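PDB 3B4Q: uncharacterized protein from Corynebacterium diphtheriae NCTC 13129, which is of unknown function but probably represents the helical C-terminal domain of a resuscitation-promoting factor of the Rpf1 type. Local coordinates for residues A[29-34]-A[40-45]. Residues are numbered along the deposited sequence; the frame is centred on the assembly and turned at random.
Sequences QEYAAQ and EELAVD
L42 reaches across to Y31 and A32 with one methyl, CD1. The motif is a helical hairpin: helix 19-35 runs into a short turn, and helix 39-56 turns back at a steep angle to it. Residues 29-34 and 40-45 are the parts of the two helices next to that turn. The contact is apolar, and no hydrogen bond crosses it.

CD1 of L42 sits 3.7 Å from CD2 of Y31. It arrives at the edge of the phenol ring, close to the ring plane, and does not lie over a face. The same methyl is 3.9 Å from CB of A32, and it meets the aromatic edge and the alanine methyl from directions roughly at right angles. A32 and L42 mark the closest backbone approach, with 6.8 Å between their CA atoms. The small A32 side chain points at the other helix and is buried. Y31 is exposed, so the contact passes from the inside of the hairpin to its surface.

Two torsions place the Y31 ring. With CG anti to the backbone N (chi1 -179°), the ring swings toward the second helix. The turn about the CB-CG bond (chi2 65°) then presents the CD2 edge to the leucine. L42 brings CD1 to both partners with its own chi1 at -110°, off the staggered positions.

Further out, Y31 also packs on L37 of the turn, and A32 touches T39. On the side of Q29 and A43, P10 of helix 10-13 touches both residues, while Q29 OE1 is hydrogen-bonded to R11 N. F77 packs on A43 and V44, joining helix 77-83 to the second helix. Back at the centre, L42 CD1 also lies 3.9 Å from the backbone N of A32.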
# COMPACT_ATOMS: atom_id res chain seq x y z
N GLN A 29 5.11 2.81 7.55
CA GLN A 29 6.53 2.56 7.64
C GLN A 29 7.08 3.13 8.93
O GLN A 29 7.89 2.47 9.59
CB GLN A 29 7.21 3.14 6.38
CG GLN A 29 8.67 2.85 6.27
CD GLN A 29 9.19 3.09 4.86
OE1 GLN A 29 8.59 2.66 3.86
NE2 GLN A 29 10.35 3.73 4.77
N GLU A 30 6.58 4.30 9.35
CA GLU A 30 7.01 4.98 10.58
C GLU A 30 6.63 4.11 11.79
O GLU A 30 7.49 3.82 12.68
CB GLU A 30 6.31 6.34 10.72
CG GLU A 30 6.77 7.45 9.73
CD GLU A 30 5.92 8.74 9.79
OE1 GLU A 30 4.74 8.74 10.28
OE2 GLU A 30 6.45 9.78 9.35
N TYR A 31 5.35 3.73 11.82
CA TYR A 31 4.83 2.93 12.97
C TYR A 31 5.51 1.56 13.05
O TYR A 31 5.92 1.08 14.15
CB TYR A 31 3.30 2.81 12.94
CG TYR A 31 2.83 2.00 14.12
CD1 TYR A 31 3.02 2.49 15.41
CD2 TYR A 31 2.33 0.72 13.97
CE1 TYR A 31 2.62 1.73 16.54
CE2 TYR A 31 1.93 -0.04 15.09
CZ TYR A 31 2.07 0.48 16.35
OH TYR A 31 1.75 -0.27 17.46
N ALA A 32 5.67 0.90 11.91
CA ALA A 32 6.33 -0.42 11.89
C ALA A 32 7.73 -0.36 12.48
O ALA A 32 8.16 -1.29 13.21
CB ALA A 32 6.41 -0.96 10.45
N ALA A 33 8.45 0.73 12.18
CA ALA A 33 9.80 0.88 12.73
C ALA A 33 9.75 1.05 14.25
O ALA A 33 10.57 0.44 14.96
CB ALA A 33 10.54 2.02 12.08
N GLN A 34 8.81 1.86 14.74
CA GLN A 34 8.65 2.17 16.16
C GLN A 34 8.25 0.93 16.98
O GLN A 34 8.81 0.65 18.07
CB GLN A 34 7.58 3.27 16.34
CG GLN A 34 7.96 4.67 15.82
CD GLN A 34 6.77 5.63 15.71
OE1 GLN A 34 6.93 6.87 15.68
NE2 GLN A 34 5.57 5.07 15.63
N GLU A 40 6.61 -4.15 5.37
CA GLU A 40 5.90 -4.41 4.12
C GLU A 40 4.46 -4.83 4.41
O GLU A 40 3.53 -4.37 3.75
CB GLU A 40 6.68 -5.43 3.27
CG GLU A 40 7.92 -4.77 2.69
CD GLU A 40 8.51 -5.53 1.54
OE1 GLU A 40 9.76 -5.60 1.49
OE2 GLU A 40 7.76 -6.04 0.69
N GLU A 41 4.26 -5.68 5.40
CA GLU A 41 2.92 -6.15 5.70
C GLU A 41 2.04 -4.97 6.18
O GLU A 41 0.87 -4.84 5.77
CB GLU A 41 2.98 -7.24 6.76
CG GLU A 41 1.66 -7.69 7.22
CD GLU A 41 1.76 -8.93 8.10
OE1 GLU A 41 2.77 -9.68 7.99
OE2 GLU A 41 0.81 -9.16 8.89
N LEU A 42 2.59 -4.14 7.07
CA LEU A 42 1.83 -3.00 7.54
C LEU A 42 1.51 -2.02 6.41
O LEU A 42 0.41 -1.45 6.32
CB LEU A 42 2.58 -2.28 8.68
CG LEU A 42 2.07 -2.34 10.13
CD1 LEU A 42 2.50 -1.05 10.78
CD2 LEU A 42 0.54 -2.41 10.22
N ALA A 43 2.49 -1.79 5.53
CA ALA A 43 2.26 -0.89 4.40
C ALA A 43 1.20 -1.43 3.42
O ALA A 43 0.36 -0.67 2.90
CB ALA A 43 3.57 -0.60 3.67
N VAL A 44 1.23 -2.72 3.13
CA VAL A 44 0.17 -3.33 2.32
C VAL A 44 -1.20 -3.11 3.00
O VAL A 44 -2.16 -2.66 2.36
CB VAL A 44 0.44 -4.85 2.07
CG1 VAL A 44 -0.84 -5.53 1.49
CG2 VAL A 44 1.69 -5.03 1.17
N ASP A 45 -1.30 -3.41 4.30
CA ASP A 45 -2.58 -3.21 5.02
C ASP A 45 -3.06 -1.74 4.95
O ASP A 45 -4.25 -1.47 4.72
CB ASP A 45 -2.47 -3.64 6.46
CG ASP A 45 -2.32 -5.17 6.64
OD1 ASP A 45 -2.54 -5.94 5.66
OD2 ASP A 45 -2.00 -5.60 7.79